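PDB 2QRD: 5'-AMP-activated protein kinase subunit beta from Schizosaccharomyces pombe, which is the beta subunit of the AMP-activated protein kinase, probably holding the heterotrimer together and helping set its location and substrate choice under glucose limitation. Local coordinates for residues L61-A65 with L76-R81; C38-S42 with V52-P56. All blocks are in the same frame, centred on the assembly; numbering follows the deposited sequence.

Interaction 1: residues L61-A65 with L76-R81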
loop_
_atom_site.group_PDB
_atom_site.type_symbol
_atom_site.label_atom_id
_atom_site.label_comp_id
_atom_site.label_asym_id
_atom_site.label_seq_id
_atom_site.Cartn_x
_atom_site.Cartn_y
_atom_site.Cartn_z
ATOM N N LEU B 61 -0.474 5.874 -19.683
ATOM C CA LEU B 61 -1.293 4.910 -18.975
ATOM C C LEU B 61 -0.938 3.444 -19.325
ATOM O O LEU B 61 -0.778 3.078 -20.495
ATOM C CB LEU B 61 -2.773 5.211 -19.244
ATOM C CG LEU B 61 -3.539 6.042 -18.195
ATOM C CD1 LEU B 61 -2.657 6.968 -17.373
ATOM C CD2 LEU B 61 -4.660 6.820 -18.844
ATOM N N ASN B 62 -0.806 2.628 -18.285
ATOM C CA ASN B 62 -0.419 1.221 -18.387
ATOM C C ASN B 62 0.805 0.922 -19.256
ATOM O O ASN B 62 0.868 -0.074 -19.953
ATOM C CB ASN B 62 -1.638 0.312 -18.646
ATOM C CG ASN B 62 -2.620 0.260 -17.430
ATOM O OD1 ASN B 62 -3.825 0.460 -17.593
ATOM N ND2 ASN B 62 -2.092 0.030 -16.222
ATOM N N HIS B 63 1.781 1.822 -19.183
ATOM C CA HIS B 63 3.157 1.551 -19.570
ATOM C C HIS B 63 3.920 1.111 -18.334
ATOM O O HIS B 63 3.837 1.728 -17.275
ATOM C CB HIS B 63 3.818 2.810 -20.154
ATOM C CG HIS B 63 3.365 3.141 -21.541
ATOM N ND1 HIS B 63 4.121 2.857 -22.657
ATOM C CD2 HIS B 63 2.226 3.706 -21.995
ATOM C CE1 HIS B 63 3.469 3.233 -23.742
ATOM N NE2 HIS B 63 2.312 3.744 -23.368
ATOM N N LEU B 64 4.673 0.028 -18.471
ATOM C CA LEU B 64 5.483 -0.455 -17.387
ATOM C C LEU B 64 6.609 0.554 -17.022
ATOM O O LEU B 64 7.354 1.006 -17.907
ATOM C CB LEU B 64 6.073 -1.831 -17.753
ATOM C CG LEU B 64 7.267 -2.320 -16.908
ATOM C CD1 LEU B 64 6.811 -2.669 -15.490
ATOM C CD2 LEU B 64 7.972 -3.491 -17.549
ATOM N N ALA B 65 6.730 0.887 -15.736
ATOM C CA ALA B 65 7.942 1.522 -15.219
ATOM C C ALA B 65 8.703 0.577 -14.237
ATOM O O ALA B 65 8.153 -0.413 -13.768
ATOM C CB ALA B 65 7.630 2.899 -14.580
ATOM N N LEU B 76 8.117 -2.678 -9.851
ATOM C CA LEU B 76 7.388 -2.514 -11.104
ATOM C C LEU B 76 6.168 -1.639 -10.848
ATOM O O LEU B 76 5.579 -1.717 -9.771
ATOM C CB LEU B 76 6.961 -3.890 -11.680
ATOM C CG LEU B 76 8.080 -4.939 -11.860
ATOM C CD1 LEU B 76 7.527 -6.197 -12.382
ATOM C CD2 LEU B 76 9.247 -4.469 -12.784
ATOM N N SER B 77 5.814 -0.776 -11.806
ATOM C CA SER B 77 4.631 0.063 -11.654
ATOM C C SER B 77 3.925 0.342 -12.953
ATOM O O SER B 77 4.505 0.246 -14.026
ATOM C CB SER B 77 4.942 1.391 -10.962
ATOM O OG SER B 77 5.989 2.114 -11.598
ATOM N N ALA B 78 2.648 0.677 -12.845
ATOM C CA ALA B 78 1.928 1.203 -13.986
ATOM C C ALA B 78 0.828 2.126 -13.465
ATOM O O ALA B 78 0.424 2.003 -12.323
ATOM C CB ALA B 78 1.386 0.072 -14.870
ATOM N N THR B 79 0.407 3.079 -14.292
ATOM C CA THR B 79 -0.623 4.048 -13.923
ATOM C C THR B 79 -1.853 3.689 -14.675
ATOM O O THR B 79 -1.796 3.384 -15.847
ATOM C CB THR B 79 -0.210 5.514 -14.243
ATOM O OG1 THR B 79 0.898 5.876 -13.414
ATOM C CG2 THR B 79 -1.347 6.503 -13.942
ATOM N N THR B 80 -2.978 3.694 -13.999
ATOM C CA THR B 80 -4.235 3.421 -14.678
ATOM C C THR B 80 -5.318 4.355 -14.138
ATOM O O THR B 80 -5.165 4.903 -13.042
ATOM C CB THR B 80 -4.613 1.900 -14.599
ATOM O OG1 THR B 80 -5.578 1.626 -15.600
ATOM C CG2 THR B 80 -5.198 1.474 -13.231
ATOM N N ARG B 81 -6.369 4.553 -14.920
ATOM C CA ARG B 81 -7.537 5.342 -14.532
ATOM C C ARG B 81 -8.523 4.444 -13.787
ATOM O O ARG B 81 -8.845 3.347 -14.250
ATOM C CB ARG B 81 -8.234 5.925 -15.788
ATOM C CG ARG B 81 -9.055 7.210 -15.559
ATOM C CD ARG B 81 -9.711 7.798 -16.838
ATOM N NE ARG B 81 -8.893 7.686 -18.057
ATOM C CZ ARG B 81 -8.245 8.690 -18.675
ATOM N NH1 ARG B 81 -8.290 9.928 -18.207
ATOM N NH2 ARG B 81 -7.557 8.463 -19.790
HETATM O O HOH W 1 1.978 3.558 -16.719
#

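Interaction 2: residues C38-S42 with V52-P56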
loop_
_atom_site.group_PDB
_atom_site.type_symbol
_atom_site.label_atom_id
_atom_site.label_comp_id
_atom_site.label_asym_id
_atom_site.label_seq_id
_atom_site.Cartn_x
_atom_site.Cartn_y
_atom_site.Cartn_z
ATOM N N CYS B 38 9.177 9.909 -15.391
ATOM C CA CYS B 38 8.201 9.079 -14.702
ATOM C C CYS B 38 7.639 9.835 -13.489
ATOM O O CYS B 38 8.407 10.423 -12.729
ATOM C CB CYS B 38 8.843 7.733 -14.332
ATOM S SG CYS B 38 7.866 6.761 -13.210
ATOM N N ILE B 39 6.304 9.854 -13.339
ATOM C CA ILE B 39 5.654 10.667 -12.290
ATOM C C ILE B 39 5.880 10.147 -10.886
ATOM O O ILE B 39 5.568 10.848 -9.924
ATOM C CB ILE B 39 4.110 10.919 -12.473
ATOM C CG1 ILE B 39 3.289 9.632 -12.284
ATOM C CG2 ILE B 39 3.801 11.675 -13.780
ATOM C CD1 ILE B 39 1.811 9.890 -12.029
ATOM N N LEU B 40 6.417 8.932 -10.758
ATOM C CA LEU B 40 6.689 8.372 -9.433
ATOM C C LEU B 40 7.836 9.092 -8.770
ATOM O O LEU B 40 7.912 9.131 -7.541
ATOM C CB LEU B 40 6.960 6.872 -9.472
ATOM C CG LEU B 40 5.732 5.976 -9.339
ATOM C CD1 LEU B 40 6.159 4.542 -9.367
ATOM C CD2 LEU B 40 4.930 6.264 -8.054
ATOM N N ASN B 41 8.717 9.662 -9.586
ATOM C CA ASN B 41 9.853 10.412 -9.088
ATOM C C ASN B 41 9.464 11.755 -8.488
ATOM O O ASN B 41 10.315 12.571 -8.145
ATOM C CB ASN B 41 10.856 10.607 -10.207
ATOM C CG ASN B 41 11.374 9.332 -10.700
ATOM O OD1 ASN B 41 11.396 8.362 -9.965
ATOM N ND2 ASN B 41 11.784 9.297 -11.958
ATOM N N SER B 42 8.158 11.953 -8.364
ATOM C CA SER B 42 7.590 13.157 -7.792
ATOM C C SER B 42 7.092 12.882 -6.364
ATOM O O SER B 42 6.607 11.785 -6.065
ATOM C CB SER B 42 6.468 13.658 -8.712
ATOM O OG SER B 42 5.452 14.330 -7.999
ATOM N N VAL B 52 0.148 11.496 -2.905
ATOM C CA VAL B 52 -0.329 12.410 -3.961
ATOM C C VAL B 52 0.718 12.557 -5.070
ATOM O O VAL B 52 1.889 12.886 -4.824
ATOM C CB VAL B 52 -0.741 13.800 -3.404
ATOM C CG1 VAL B 52 -0.929 14.825 -4.525
ATOM C CG2 VAL B 52 -2.009 13.720 -2.577
ATOM N N LEU B 53 0.279 12.288 -6.292
ATOM C CA LEU B 53 1.116 12.442 -7.476
ATOM C C LEU B 53 0.517 13.518 -8.352
ATOM O O LEU B 53 -0.640 13.901 -8.144
ATOM C CB LEU B 53 1.199 11.128 -8.248
ATOM C CG LEU B 53 1.797 9.938 -7.525
ATOM C CD1 LEU B 53 1.514 8.749 -8.377
ATOM C CD2 LEU B 53 3.288 10.150 -7.396
ATOM N N PRO B 54 1.307 14.040 -9.322
ATOM C CA PRO B 54 0.657 14.866 -10.341
ATOM C C PRO B 54 -0.200 13.987 -11.264
ATOM O O PRO B 54 -0.046 12.752 -11.283
ATOM C CB PRO B 54 1.828 15.495 -11.100
ATOM C CG PRO B 54 3.000 14.621 -10.832
ATOM C CD PRO B 54 2.773 13.947 -9.519
ATOM N N ASN B 55 -1.123 14.623 -11.982
ATOM C CA ASN B 55 -1.895 13.939 -13.005
ATOM C C ASN B 55 -0.985 13.402 -14.093
ATOM O O ASN B 55 -0.045 14.078 -14.517
ATOM C CB ASN B 55 -2.974 14.862 -13.586
ATOM C CG ASN B 55 -4.038 15.211 -12.562
ATOM O OD1 ASN B 55 -4.184 14.533 -11.544
ATOM N ND2 ASN B 55 -4.766 16.275 -12.812
ATOM N N PRO B 56 -1.239 12.170 -14.531
ATOM C CA PRO B 56 -0.304 11.594 -15.487
ATOM C C PRO B 56 -0.613 12.015 -16.915
ATOM O O PRO B 56 -1.706 12.487 -17.211
ATOM C CB PRO B 56 -0.537 10.094 -15.323
ATOM C CG PRO B 56 -1.990 9.992 -14.980
ATOM C CD PRO B 56 -2.353 11.256 -14.214
#

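Interaction 1: residues L61-A65 with L76-R81
Leu61 lays its CD1 methyl over Thr79, 3.7 Å from CG2, while its other methyl, CD2, comes obliquely against the guanidinium of Arg81, 3.5 Å from NH2. The contact is where the chain joins the antiparallel beta-meander of the AMPK beta-subunit interaction domain: 61-65 runs back along the middle strand 74-82 and becomes a regular strand at Ala65, outermost within this chain. There Ala65 and Ser77 form a hydrogen-bonded antiparallel pair, with Ala65 N giving an almost straight bond to Ser77 O (2.9 Å) and Ser77 N a less straight one back to Ala65 O. At the other end Asn62 N bonds to Thr79 O at 2.7 Å. Between these points the backbone departs from strand geometry: Asn62 has a left-handed helical conformation (phi 48°), and a water bridges His63 O (2.7 Å) and Thr79 N, filling the step between the direct backbone bonds. The Asn62 side chain, with CG beside the backbone N and anti to the carbonyl carbon (chi1 -67°), swings across the strand: ND2 lies 3.7 Å from Ala78 CB and makes a weak hydrogen bond to Ser120 OG of the kinase subunit, and OD1 lies close to Thr80 OG1, which itself bonds to the backbone of Lys118 of the kinase subunit. Ala65 also pairs antiparallel with a strand of that subunit, extending the sheet into it; separately, His63 ND1 bonds to Asp93 of the same subunit. Thr79 OG1 turns to Thr88 on strand 85-93. Near the Ala65 end, the CB of Leu64 points away from the strand, but chi1 of 163° directs CD1 back to it, 4.0 Å from Leu76 CB.

Interaction 2: residues C38-S42 with V52-P56
Residues 39-41 form a single 3-10 turn, with Asn41 N bonded to Cys38 O and Ser42 N to Ile39 O, while 52-56 passes beside it as an extended, proline-bearing loop whose Pro54 CA lies 6.8 Å from Ile39 CA. Both belong to the irregular part of the AMPK beta-subunit interaction domain ahead of its antiparallel beta-meander, and flank the short helix 46-49 in sequence. They meet by apolar packing, and Ile39 does most of it. Its CG1 branch sits between the backbone N and the carbonyl carbon (chi1 69°), which sends CD1 across to the other loop. That one methyl touches Pro54 O at 3.5 Å, Leu53 CD1 at 3.8 Å and Pro56 CB at 4.1 Å. The Ile39 and Leu53 side chains cross at about a right angle. The second methyl of Leu53, CD2, reaches the turn's carbonyls, 3.5 Å from Ile39 O, with Ser42 O a little farther off. Leu40, whose CB points away from 52-56, bends its end back so that CD2 reaches Leu53 CD1, and Thr88 of strand 85-93 lies against both leucines. Ser42 OG abuts the ring of Pro54, 3.1 Å from CD. Ser42 O and Pro54 O take hydrogen bonds from side chains of another subunit, so a carbonyl of each loop is used at that interface. Inside the turn, Leu40 N donates a long hydrogen bond to Cys38 SG, 3.6 Å away.

In the fold
Interaction 2 precedes interaction 1 along the chain, and their centres are 11 Å apart. They touch on the middle strand, where Leu40 CD1 lies 3.3 Å from Ser77 OG and Pro56 CG 3.7 Å from Thr79 CG2, and loop to loop, where Pro56 CG lies 3.9 Å from Leu61 CD1. Thr88 of strand 85-93 meets both contacts. Interaction 1 faces the kinase subunit, whereas interaction 2 mostly faces the third protein chain. Interaction 2 also lies nearer the nucleotide: the Leu40 side chain is about 8 Å from bound ADP, against about 11 Å for Ser77, and 52-56 directly follows Asp49, Gln50 and Ser51, which bind it.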